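Local coordinates for centrosomal protein of 104 kDa (Homo sapiens, PDB 5LPH) that is required for ciliogenesis and for structural integrity at the ciliary tip, and carries a tubulin-binding TOG domain, the part described here, at residues 52-57 against 64-69; 85-90 against 131-136; 99-104 against 146-151; 198-203 against 238-243. All blocks are in the same frame, centred on the assembly; numbering follows the deposited sequence.

Contact 1: 52-57 against 64-69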
loop_
_atom_site.group_PDB
_atom_site.type_symbol
_atom_site.label_atom_id
_atom_site.label_comp_id
_atom_site.label_asym_id
_atom_site.label_seq_id
_atom_site.Cartn_x
_atom_site.Cartn_y
_atom_site.Cartn_z
ATOM N N VAL A 52 12.099 22.236 -1.436
ATOM C CA VAL A 52 11.988 21.271 -2.547
ATOM C C VAL A 52 13.377 20.834 -3.030
ATOM O O VAL A 52 13.592 19.654 -3.305
ATOM C CB VAL A 52 11.140 21.813 -3.721
ATOM C CG1 VAL A 52 11.169 20.870 -4.914
ATOM C CG2 VAL A 52 9.700 22.021 -3.275
ATOM N N ALA A 53 14.306 21.784 -3.124
ATOM C CA ALA A 53 15.691 21.498 -3.515
ATOM C C ALA A 53 16.379 20.539 -2.535
ATOM O O ALA A 53 17.047 19.608 -2.961
ATOM C CB ALA A 53 16.490 22.790 -3.635
ATOM N N GLU A 54 16.211 20.784 -1.234
ATOM C CA GLU A 54 16.660 19.858 -0.183
ATOM C C GLU A 54 16.162 18.426 -0.422
ATOM O O GLU A 54 16.950 17.474 -0.413
ATOM C CB GLU A 54 16.148 20.291 1.190
ATOM C CG GLU A 54 16.991 21.276 1.970
ATOM C CD GLU A 54 16.561 21.298 3.430
ATOM O OE1 GLU A 54 15.451 21.805 3.698
ATOM O OE2 GLU A 54 17.312 20.783 4.296
ATOM N N ALA A 55 14.851 18.297 -0.638
ATOM C CA ALA A 55 14.200 16.998 -0.858
ATOM C C ALA A 55 14.697 16.249 -2.089
ATOM O O ALA A 55 14.704 15.023 -2.090
ATOM C CB ALA A 55 12.686 17.172 -0.936
ATOM N N TYR A 56 15.107 16.983 -3.124
ATOM C CA TYR A 56 15.591 16.395 -4.386
ATOM C C TYR A 56 17.095 16.118 -4.457
ATOM O O TYR A 56 17.543 15.421 -5.371
ATOM C CB TYR A 56 15.221 17.301 -5.571
ATOM C CG TYR A 56 13.886 16.979 -6.204
ATOM C CD1 TYR A 56 12.695 17.395 -5.613
ATOM C CD2 TYR A 56 13.814 16.280 -7.402
ATOM C CE1 TYR A 56 11.470 17.110 -6.190
ATOM C CE2 TYR A 56 12.588 15.988 -7.990
ATOM C CZ TYR A 56 11.421 16.404 -7.374
ATOM O OH TYR A 56 10.199 16.132 -7.928
ATOM N N CYS A 57 17.880 16.660 -3.529
ATOM C CA CYS A 57 19.340 16.649 -3.686
ATOM C C CYS A 57 19.978 15.309 -3.295
ATOM O O CYS A 57 19.326 14.427 -2.724
ATOM C CB CYS A 57 19.969 17.801 -2.906
ATOM S SG CYS A 57 20.121 17.520 -1.144
ATOM N N GLU A 64 16.383 13.984 4.408
ATOM C CA GLU A 64 15.742 13.680 5.688
ATOM C C GLU A 64 15.280 14.949 6.399
ATOM O O GLU A 64 14.156 15.004 6.897
ATOM C CB GLU A 64 16.678 12.898 6.616
ATOM C CG GLU A 64 15.944 12.239 7.782
ATOM C CD GLU A 64 16.801 11.963 9.009
ATOM O OE1 GLU A 64 17.879 12.571 9.182
ATOM O OE2 GLU A 64 16.365 11.132 9.834
ATOM N N ASP A 65 16.157 15.949 6.454
ATOM C CA ASP A 65 15.864 17.224 7.114
ATOM C C ASP A 65 14.664 17.956 6.499
ATOM O O ASP A 65 13.866 18.546 7.223
ATOM C CB ASP A 65 17.093 18.140 7.079
ATOM C CG ASP A 65 16.899 19.408 7.883
ATOM O OD1 ASP A 65 16.814 19.305 9.125
ATOM O OD2 ASP A 65 16.833 20.497 7.271
ATOM N N ALA A 66 14.549 17.913 5.174
ATOM C CA ALA A 66 13.406 18.494 4.474
ATOM C C ALA A 66 12.085 17.893 4.958
ATOM O O ALA A 66 11.139 18.626 5.234
ATOM C CB ALA A 66 13.543 18.301 2.976
ATOM N N LEU A 67 12.040 16.564 5.070
ATOM C CA LEU A 67 10.833 15.862 5.514
ATOM C C LEU A 67 10.497 16.145 6.970
ATOM O O LEU A 67 9.332 16.339 7.301
ATOM C CB LEU A 67 10.947 14.356 5.257
ATOM C CG LEU A 67 10.987 14.014 3.765
ATOM C CD1 LEU A 67 11.516 12.608 3.532
ATOM C CD2 LEU A 67 9.619 14.164 3.132
ATOM N N LEU A 68 11.510 16.178 7.833
ATOM C CA LEU A 68 11.308 16.530 9.246
ATOM C C LEU A 68 10.926 18.007 9.425
ATOM O O LEU A 68 10.122 18.327 10.288
ATOM C CB LEU A 68 12.546 16.193 10.090
ATOM C CG LEU A 68 13.013 14.724 10.131
ATOM C CD1 LEU A 68 14.280 14.588 10.971
ATOM C CD2 LEU A 68 11.926 13.783 10.639
ATOM N N ALA A 69 11.496 18.894 8.612
ATOM C CA ALA A 69 11.119 20.318 8.618
ATOM C C ALA A 69 9.673 20.522 8.160
ATOM O O ALA A 69 8.930 21.313 8.743
ATOM C CB ALA A 69 12.056 21.124 7.729
#
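The methyl of Ala-66 faces helix 49-56 and packs against Glu-54 and Ala-55. Its CB lies 3.7 Å from CB of Glu-54 and 3.8 Å from the backbone N of Ala-55. The methyls of Ala-55 and Ala-66 are 4.2 Å apart, CB to CB. Small residues let the backbones come close. The CA atoms of Ala-55 and Ala-66 are only 5.6 Å apart, and the axes of the segments 52-56 and 64-69 come within 8.1 Å. This is the tight side. Leu-96 of helix 83-100 packs on Ala-55 and extends the apolar patch. A glycine in place of Glu-54 would remove the CB that packs on the Ala-66 methyl and would probably leave a gap on that flank.

These two segments run at 136° to each other and are joined by a short connection, so they form a helical hairpin. It lies toward the N-terminal end of the TOG domain, an alpha-solenoid of HEAT-type helices.

The other side is looser and polar. The chain of Glu-54 is extended beyond CG and carries its carboxylate past Ala-66 to Asp-65. Asp-65 has CG opposite its backbone N (chi1 -173°), which swings its own carboxylate nearer to helix 49-56. OE2 of Glu-54 and OD2 of Asp-65 are 3.0 Å apart. The two planes are turned 57° from each other. Both atoms are acceptors, so no hydrogen bond joins them. Such closeness of like charges probably makes it harder for both acids to stay ionised. Asp-65 itself is exposed, so solvent can reach this edge.

Contact 2: 85-90 against 131-136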
loop_
_atom_site.group_PDB
_atom_site.type_symbol
_atom_site.label_atom_id
_atom_site.label_comp_id
_atom_site.label_asym_id
_atom_site.label_seq_id
_atom_site.Cartn_x
_atom_site.Cartn_y
_atom_site.Cartn_z
ATOM N N ASP A 85 -5.512 26.752 1.376
ATOM C CA ASP A 85 -4.085 26.746 1.730
ATOM C C ASP A 85 -3.702 25.433 2.433
ATOM O O ASP A 85 -2.656 24.848 2.138
ATOM C CB ASP A 85 -3.725 27.948 2.622
ATOM C CG ASP A 85 -3.943 29.299 1.928
ATOM O OD1 ASP A 85 -4.027 29.351 0.676
ATOM O OD2 ASP A 85 -4.022 30.321 2.647
ATOM N N LEU A 86 -4.558 24.975 3.346
ATOM C CA LEU A 86 -4.347 23.699 4.034
ATOM C C LEU A 86 -4.333 22.515 3.072
ATOM O O LEU A 86 -3.505 21.616 3.224
ATOM C CB LEU A 86 -5.399 23.471 5.124
ATOM C CG LEU A 86 -5.328 24.432 6.310
ATOM C CD1 LEU A 86 -6.618 24.381 7.117
ATOM C CD2 LEU A 86 -4.128 24.125 7.194
ATOM N N LYS A 87 -5.232 22.526 2.085
ATOM C CA LYS A 87 -5.276 21.471 1.066
ATOM C C LYS A 87 -4.081 21.520 0.114
ATOM O O LYS A 87 -3.507 20.482 -0.194
ATOM C CB LYS A 87 -6.578 21.522 0.264
ATOM C CG LYS A 87 -7.806 21.073 1.037
ATOM C CD LYS A 87 -9.070 21.281 0.217
ATOM C CE LYS A 87 -10.317 21.031 1.051
ATOM N NZ LYS A 87 -11.568 21.146 0.247
ATOM N N ASN A 88 -3.714 22.711 -0.360
ATOM C CA ASN A 88 -2.530 22.864 -1.223
ATOM C C ASN A 88 -1.261 22.356 -0.540
ATOM O O ASN A 88 -0.463 21.642 -1.146
ATOM C CB ASN A 88 -2.315 24.330 -1.630
ATOM C CG ASN A 88 -3.347 24.827 -2.621
ATOM O OD1 ASN A 88 -3.949 24.046 -3.359
ATOM N ND2 ASN A 88 -3.554 26.140 -2.642
ATOM N N THR A 89 -1.094 22.741 0.721
ATOM C CA THR A 89 0.045 22.316 1.524
ATOM C C THR A 89 0.072 20.792 1.711
ATOM O O THR A 89 1.135 20.171 1.634
ATOM C CB THR A 89 0.051 23.052 2.877
ATOM O OG1 THR A 89 0.199 24.457 2.643
ATOM C CG2 THR A 89 1.192 22.598 3.730
ATOM N N LEU A 90 -1.100 20.205 1.946
ATOM C CA LEU A 90 -1.245 18.753 2.021
ATOM C C LEU A 90 -0.852 18.072 0.711
ATOM O O LEU A 90 -0.123 17.080 0.741
ATOM C CB LEU A 90 -2.675 18.372 2.416
ATOM C CG LEU A 90 -2.986 16.877 2.566
ATOM C CD1 LEU A 90 -3.997 16.656 3.678
ATOM C CD2 LEU A 90 -3.499 16.255 1.273
ATOM N N LYS A 131 -13.029 13.444 3.533
ATOM C CA LYS A 131 -12.642 12.115 3.063
ATOM C C LYS A 131 -11.888 12.133 1.725
ATOM O O LYS A 131 -11.139 11.201 1.439
ATOM C CB LYS A 131 -13.886 11.222 2.924
ATOM C CG LYS A 131 -14.557 10.852 4.239
ATOM C CD LYS A 131 -15.852 10.090 3.993
ATOM C CE LYS A 131 -16.543 9.702 5.296
ATOM N NZ LYS A 131 -15.753 8.732 6.105
ATOM N N LEU A 132 -12.104 13.160 0.899
ATOM C CA LEU A 132 -11.352 13.303 -0.360
ATOM C C LEU A 132 -9.853 13.552 -0.137
ATOM O O LEU A 132 -9.031 13.122 -0.945
ATOM C CB LEU A 132 -11.937 14.414 -1.243
ATOM C CG LEU A 132 -13.312 14.178 -1.875
ATOM C CD1 LEU A 132 -13.775 15.447 -2.581
ATOM C CD2 LEU A 132 -13.292 13.004 -2.845
ATOM N N GLU A 133 -9.506 14.249 0.945
ATOM C CA GLU A 133 -8.097 14.459 1.305
ATOM C C GLU A 133 -7.441 13.170 1.784
ATOM O O GLU A 133 -6.364 12.804 1.303
ATOM C CB GLU A 133 -7.942 15.554 2.368
ATOM C CG GLU A 133 -7.839 16.953 1.787
ATOM C CD GLU A 133 -9.121 17.408 1.113
ATOM O OE1 GLU A 133 -9.082 17.713 -0.103
ATOM O OE2 GLU A 133 -10.169 17.438 1.799
ATOM N N THR A 134 -8.095 12.487 2.725
ATOM C CA THR A 134 -7.631 11.185 3.204
ATOM C C THR A 134 -7.423 10.226 2.038
ATOM O O THR A 134 -6.367 9.608 1.921
ATOM C CB THR A 134 -8.605 10.571 4.223
ATOM O OG1 THR A 134 -8.739 11.453 5.342
ATOM C CG2 THR A 134 -8.098 9.225 4.724
ATOM N N ALA A 135 -8.417 10.146 1.159
ATOM C CA ALA A 135 -8.326 9.316 -0.045
ATOM C C ALA A 135 -7.137 9.695 -0.926
ATOM O O ALA A 135 -6.452 8.824 -1.450
ATOM C CB ALA A 135 -9.622 9.391 -0.842
ATOM N N HIS A 136 -6.903 10.993 -1.097
ATOM C CA HIS A 136 -5.769 11.469 -1.896
ATOM C C HIS A 136 -4.408 11.000 -1.329
ATOM O O HIS A 136 -3.568 10.514 -2.081
ATOM C CB HIS A 136 -5.807 12.995 -2.041
ATOM C CG HIS A 136 -4.695 13.543 -2.877
ATOM N ND1 HIS A 136 -4.720 13.531 -4.256
ATOM C CD2 HIS A 136 -3.514 14.099 -2.525
ATOM C CE1 HIS A 136 -3.604 14.067 -4.718
ATOM N NE2 HIS A 136 -2.858 14.421 -3.687
#
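Lys-87 and Glu-133 cross at about a right angle, and the flat carboxylate of Glu-133 lies against the methylenes of Lys-87. CD of Lys-87 is 3.6 Å from OE1 of Glu-133, and CE of Lys-87 is 3.7 Å from OE2 of Glu-133. The chain of Glu-133 bends at its second torsion (chi2 67°), which brings the carboxylate up against the lysine methylenes. The ammonium runs on past it: NZ of Lys-87 is 4.3 Å from OE1 of Glu-133, too far for a salt bridge. OE2 of Glu-133 is hydrogen-bonded to Ser-130 instead, and OE1 has Arg-91 as a long, weak ion partner.

Beside this pair, Leu-90 points at the other helix. Its CD1 is 4.3 Å from CG of Glu-133. CD2 of Leu-90 meets the ring of His-136 obliquely, 4.4 Å from CD2 of His-136.

In this HEAT-type solenoid, segments 85-90 and 131-136 run nearly parallel, 11° apart, with axes 11.5 Å from each other. An alanine in place of Lys-87 would probably uncover the carboxylate of Glu-133 and leave it to the weak pull of Arg-91. The contact thus relies on methylene packing and a diffuse attraction of charges rather than on direct bonds.

Contact 3: 99-104 against 146-151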
loop_
_atom_site.group_PDB
_atom_site.type_symbol
_atom_site.label_atom_id
_atom_site.label_comp_id
_atom_site.label_asym_id
_atom_site.label_seq_id
_atom_site.Cartn_x
_atom_site.Cartn_y
_atom_site.Cartn_z
ATOM N N ARG A 99 7.731 10.560 -3.499
ATOM C CA ARG A 99 9.071 10.345 -4.056
ATOM C C ARG A 99 10.041 9.802 -2.987
ATOM O O ARG A 99 10.817 8.885 -3.265
ATOM C CB ARG A 99 9.549 11.587 -4.812
ATOM C CG ARG A 99 9.899 12.819 -4.011
ATOM C CD ARG A 99 10.560 13.866 -4.895
ATOM N NE ARG A 99 12.009 13.663 -5.057
ATOM C CZ ARG A 99 12.633 13.182 -6.141
ATOM N NH1 ARG A 99 11.976 12.821 -7.245
ATOM N NH2 ARG A 99 13.962 13.070 -6.122
ATOM N N ALA A 100 9.912 10.288 -1.754
ATOM C CA ALA A 100 10.737 9.820 -0.636
ATOM C C ALA A 100 10.469 8.369 -0.198
ATOM O O ALA A 100 11.345 7.743 0.401
ATOM C CB ALA A 100 10.594 10.751 0.554
ATOM N N ILE A 101 9.283 7.835 -0.497
ATOM C CA ILE A 101 9.010 6.405 -0.298
ATOM C C ILE A 101 9.920 5.525 -1.172
ATOM O O ILE A 101 10.227 4.395 -0.793
ATOM C CB ILE A 101 7.507 6.072 -0.504
ATOM C CG1 ILE A 101 6.692 6.628 0.672
ATOM C CG2 ILE A 101 7.268 4.572 -0.586
ATOM C CD1 ILE A 101 5.202 6.739 0.408
ATOM N N LYS A 102 10.361 6.041 -2.319
ATOM C CA LYS A 102 11.340 5.345 -3.170
ATOM C C LYS A 102 12.820 5.637 -2.826
ATOM O O LYS A 102 13.699 5.309 -3.620
ATOM C CB LYS A 102 11.079 5.674 -4.655
ATOM C CG LYS A 102 9.872 4.968 -5.257
ATOM C CD LYS A 102 9.506 5.522 -6.632
ATOM C CE LYS A 102 8.710 6.820 -6.526
ATOM N NZ LYS A 102 8.183 7.303 -7.835
ATOM N N ASP A 103 13.115 6.225 -1.663
ATOM C CA ASP A 103 14.488 6.672 -1.382
ATOM C C ASP A 103 15.459 5.502 -1.207
ATOM O O ASP A 103 15.087 4.450 -0.693
ATOM C CB ASP A 103 14.566 7.588 -0.152
ATOM C CG ASP A 103 15.769 8.520 -0.200
ATOM O OD1 ASP A 103 15.651 9.597 -0.831
ATOM O OD2 ASP A 103 16.833 8.184 0.374
ATOM N N ILE A 104 16.700 5.712 -1.640
ATOM C CA ILE A 104 17.768 4.704 -1.535
ATOM C C ILE A 104 18.423 4.621 -0.142
ATOM O O ILE A 104 19.278 3.763 0.078
ATOM C CB ILE A 104 18.850 4.904 -2.636
ATOM C CG1 ILE A 104 19.578 6.257 -2.495
ATOM C CG2 ILE A 104 18.212 4.795 -4.017
ATOM C CD1 ILE A 104 20.727 6.452 -3.468
ATOM N N LEU A 146 3.660 -0.306 -1.905
ATOM C CA LEU A 146 3.587 -1.726 -2.297
ATOM C C LEU A 146 4.774 -2.178 -3.143
ATOM O O LEU A 146 5.200 -3.320 -3.015
ATOM C CB LEU A 146 2.288 -2.060 -3.047
ATOM C CG LEU A 146 1.048 -2.386 -2.212
ATOM C CD1 LEU A 146 -0.161 -2.452 -3.139
ATOM C CD2 LEU A 146 1.206 -3.689 -1.435
ATOM N N THR A 147 5.291 -1.305 -4.008
ATOM C CA THR A 147 6.527 -1.602 -4.750
ATOM C C THR A 147 7.721 -1.848 -3.812
ATOM O O THR A 147 8.533 -2.729 -4.086
ATOM C CB THR A 147 6.909 -0.514 -5.778
ATOM O OG1 THR A 147 6.970 0.757 -5.133
ATOM C CG2 THR A 147 5.906 -0.470 -6.920
ATOM N N ARG A 148 7.802 -1.106 -2.703
ATOM C CA ARG A 148 8.851 -1.329 -1.693
ATOM C C ARG A 148 8.723 -2.645 -0.905
ATOM O O ARG A 148 9.686 -3.053 -0.250
ATOM C CB ARG A 148 8.949 -0.160 -0.693
ATOM C CG ARG A 148 9.272 1.224 -1.262
ATOM C CD ARG A 148 10.427 1.271 -2.256
ATOM N NE ARG A 148 11.716 0.809 -1.724
ATOM C CZ ARG A 148 12.590 1.535 -1.016
ATOM N NH1 ARG A 148 12.352 2.800 -0.682
ATOM N NH2 ARG A 148 13.730 0.976 -0.623
ATOM N N THR A 149 7.556 -3.300 -0.940
ATOM C CA THR A 149 7.422 -4.650 -0.378
ATOM C C THR A 149 8.040 -5.733 -1.283
ATOM O O THR A 149 8.087 -6.895 -0.891
ATOM C CB THR A 149 5.959 -5.031 -0.040
ATOM O OG1 THR A 149 5.175 -5.098 -1.233
ATOM C CG2 THR A 149 5.320 -4.044 0.922
ATOM N N GLY A 150 8.475 -5.367 -2.491
ATOM C CA GLY A 150 9.340 -6.221 -3.313
ATOM C C GLY A 150 10.829 -5.882 -3.268
ATOM O O GLY A 150 11.575 -6.297 -4.150
ATOM N N ASP A 151 11.271 -5.155 -2.240
ATOM C CA ASP A 151 12.679 -4.758 -2.099
ATOM C C ASP A 151 13.555 -5.978 -1.802
ATOM O O ASP A 151 13.060 -6.996 -1.307
ATOM C CB ASP A 151 12.826 -3.724 -0.967
ATOM C CG ASP A 151 14.079 -2.873 -1.092
ATOM O OD1 ASP A 151 14.043 -1.880 -1.852
ATOM O OD2 ASP A 151 15.083 -3.171 -0.408
#
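A type I beta turn from Ala-100 to Asp-103 presents O of Ile-101 and O of Asp-103 to Arg-148. The CA atoms of Lys-102 and Arg-148 are 7.3 Å apart. Arg-148 fills that distance with a chain bent at its second and third torsions (chi2 -47°).

Its NH1 donates to O of Ile-101 at 2.7 Å, with an N-H...O angle of 153°. This acceptor lies in the guanidinium plane. The same NH1 reaches O of Asp-103 at 3.2 Å, a weak bond. NH2 turns back to its own segment and makes a salt bridge with OD1 of Asp-151 at 3.1 Å. It meets that carboxylate from above its plane. Lower down, CG of Arg-148 packs on CG2 of Ile-101 at 4.0 Å. Phe-109 adds a cation-pi contact to Arg-148. The carboxylate of Asp-103 has its own partner, a salt bridge to Arg-63.

The contact joins two turns on one edge of the TOG domain. Loops on one edge bind tubulin in related TOG domains, so these turns may belong to that surface. NH1 ties the two segments through one good and one weak bond to carbonyls, while Asp-151 probably holds the guanidinium in place for it.

Contact 4: 198-203 against 238-243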
loop_
_atom_site.group_PDB
_atom_site.type_symbol
_atom_site.label_atom_id
_atom_site.label_comp_id
_atom_site.label_asym_id
_atom_site.label_seq_id
_atom_site.Cartn_x
_atom_site.Cartn_y
_atom_site.Cartn_z
ATOM N N SER A 198 4.769 -10.824 -0.660
ATOM C CA SER A 198 4.361 -9.726 0.223
ATOM C C SER A 198 2.888 -9.358 0.051
ATOM O O SER A 198 2.192 -9.147 1.036
ATOM C CB SER A 198 5.227 -8.480 0.007
ATOM O OG SER A 198 6.555 -8.676 0.478
ATOM N N GLN A 199 2.424 -9.279 -1.193
ATOM C CA GLN A 199 1.020 -8.968 -1.475
ATOM C C GLN A 199 0.082 -10.035 -0.890
ATOM O O GLN A 199 -0.943 -9.717 -0.295
ATOM C CB GLN A 199 0.785 -8.823 -2.982
ATOM C CG GLN A 199 -0.619 -8.342 -3.325
ATOM C CD GLN A 199 -0.813 -7.980 -4.788
ATOM O OE1 GLN A 199 0.137 -7.680 -5.507
ATOM N NE2 GLN A 199 -2.064 -7.998 -5.232
HETATM N N MSE A 200 0.456 -11.295 -1.067
HETATM C CA MSE A 200 -0.308 -12.421 -0.526
HETATM C C MSE A 200 -0.333 -12.456 0.973
HETATM O O MSE A 200 -1.374 -12.735 1.569
HETATM C CB MSE A 200 0.287 -13.704 -1.078
HETATM C CG MSE A 200 -0.335 -13.945 -2.412
HETATM SE SE MSE A 200 0.583 -15.438 -3.266
HETATM C CE MSE A 200 -1.124 -16.343 -3.723
ATOM N N GLY A 201 0.814 -12.183 1.591
ATOM C CA GLY A 201 0.909 -12.054 3.041
ATOM C C GLY A 201 0.012 -10.964 3.597
ATOM O O GLY A 201 -0.683 -11.178 4.586
ATOM N N LEU A 202 0.036 -9.796 2.960
ATOM C CA LEU A 202 -0.825 -8.674 3.350
ATOM C C LEU A 202 -2.309 -8.979 3.161
ATOM O O LEU A 202 -3.124 -8.615 4.007
ATOM C CB LEU A 202 -0.476 -7.407 2.563
ATOM C CG LEU A 202 0.766 -6.658 3.034
ATOM C CD1 LEU A 202 1.260 -5.702 1.955
ATOM C CD2 LEU A 202 0.474 -5.908 4.323
ATOM N N LEU A 203 -2.643 -9.639 2.050
ATOM C CA LEU A 203 -4.013 -10.047 1.768
ATOM C C LEU A 203 -4.535 -10.968 2.865
ATOM O O LEU A 203 -5.568 -10.680 3.467
ATOM C CB LEU A 203 -4.103 -10.737 0.406
ATOM C CG LEU A 203 -5.451 -11.323 -0.028
ATOM C CD1 LEU A 203 -6.569 -10.303 0.068
ATOM C CD2 LEU A 203 -5.340 -11.834 -1.451
ATOM N N ARG A 238 1.767 -20.272 -6.017
ATOM C CA ARG A 238 0.661 -21.209 -6.243
ATOM C C ARG A 238 0.257 -21.905 -4.946
ATOM O O ARG A 238 -0.931 -22.028 -4.652
ATOM C CB ARG A 238 1.044 -22.260 -7.283
ATOM C CG ARG A 238 1.309 -21.709 -8.678
ATOM C CD ARG A 238 1.271 -22.819 -9.716
ATOM N NE ARG A 238 2.289 -23.848 -9.502
ATOM C CZ ARG A 238 3.562 -23.777 -9.897
ATOM N NH1 ARG A 238 4.039 -22.707 -10.531
ATOM N NH2 ARG A 238 4.382 -24.793 -9.643
ATOM N N GLU A 239 1.251 -22.333 -4.168
ATOM C CA GLU A 239 1.009 -23.005 -2.890
ATOM C C GLU A 239 0.256 -22.118 -1.882
ATOM O O GLU A 239 -0.591 -22.613 -1.141
ATOM C CB GLU A 239 2.326 -23.512 -2.286
ATOM C CG GLU A 239 2.156 -24.470 -1.108
ATOM C CD GLU A 239 3.478 -24.901 -0.482
ATOM O OE1 GLU A 239 4.553 -24.412 -0.895
ATOM O OE2 GLU A 239 3.443 -25.739 0.445
ATOM N N THR A 240 0.563 -20.823 -1.848
ATOM C CA THR A 240 -0.128 -19.886 -0.943
ATOM C C THR A 240 -1.573 -19.626 -1.400
ATOM O O THR A 240 -2.470 -19.442 -0.574
ATOM C CB THR A 240 0.615 -18.534 -0.804
ATOM O OG1 THR A 240 2.026 -18.748 -0.665
ATOM C CG2 THR A 240 0.097 -17.741 0.412
ATOM N N ALA A 241 -1.796 -19.602 -2.712
ATOM C CA ALA A 241 -3.158 -19.481 -3.267
ATOM C C ALA A 241 -4.060 -20.626 -2.799
ATOM O O ALA A 241 -5.224 -20.402 -2.427
ATOM C CB ALA A 241 -3.113 -19.436 -4.783
ATOM N N VAL A 242 -3.509 -21.842 -2.803
ATOM C CA VAL A 242 -4.208 -23.023 -2.289
ATOM C C VAL A 242 -4.622 -22.781 -0.835
ATOM O O VAL A 242 -5.790 -22.956 -0.490
ATOM C CB VAL A 242 -3.343 -24.305 -2.427
ATOM C CG1 VAL A 242 -3.925 -25.471 -1.632
ATOM C CG2 VAL A 242 -3.180 -24.691 -3.895
ATOM N N ARG A 243 -3.670 -22.351 -0.005
ATOM C CA ARG A 243 -3.924 -22.068 1.420
ATOM C C ARG A 243 -5.030 -21.030 1.673
ATOM O O ARG A 243 -5.810 -21.184 2.613
ATOM C CB ARG A 243 -2.632 -21.638 2.130
ATOM C CG ARG A 243 -1.614 -22.761 2.323
ATOM C CD ARG A 243 -0.248 -22.240 2.745
ATOM N NE ARG A 243 -0.275 -21.638 4.086
ATOM C CZ ARG A 243 0.224 -20.437 4.388
ATOM N NH1 ARG A 243 0.810 -19.687 3.458
ATOM N NH2 ARG A 243 0.145 -19.980 5.635
#
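Met-200 meets Thr-240 and Ala-241 without any ring, amide or carboxylate from the side chains. The one flat group involved is the peptide between Thr-240 and Ala-241. The end methyl of Met-200 sits above its plane, with CE 3.5 Å from N of Ala-241.

Met-200 is present as selenomethionine, so selenium takes the place of sulfur. Its chain is extended through the second torsion (chi2 172°) and spans the groove between the helices. It then bends at the third (chi3 131°), which lays the methyl on Ala-241. CE of Met-200 is 3.8 Å from CB of Ala-241. The selenium passes Thr-240 obliquely, with SE 4.0 Å from CB of Thr-240. The hydroxyl of Thr-240 is used within its own helix, on O of Glu-236. Ala-229 of helix 219-229 touches both Met-200 and Ala-241 and so closes the apolar cluster.

No hydrogen bond or charge links the two segments. The CA atoms of Met-200 and Thr-240 stay 7.5 Å apart, and one long side chain bridges them. Here helix 193-210 packs against helix 235-252, whose segment lies in the second HEAT repeat. Apolar packing of this kind between successive helical layers is typical of the HEAT-repeat solenoid.

How the contacts relate
Contacts 2 and 3 hold the same two helices, 83-100 and 131-147, near opposite ends, their centres about 22 Å apart. Contact 1 lies toward the N-terminal end of the solenoid. It touches contact 3 through Leu-67 on Ala-100 and a cation-pi pair of Tyr-56 with Arg-99. Contact 4 is on the other side of the chain's centre, about 37 Å from contact 1 between centres. It meets contact 3 where OG of Ser-198 probably hydrogen-bonds to O of Thr-149. Only contact 4 is a buried contact, and it is apolar. The other three are partly buried and mix apolar packing with charge: two acids in contact 1, lysine and glutamate in contact 2, arginine on backbone carbonyls in contact 3.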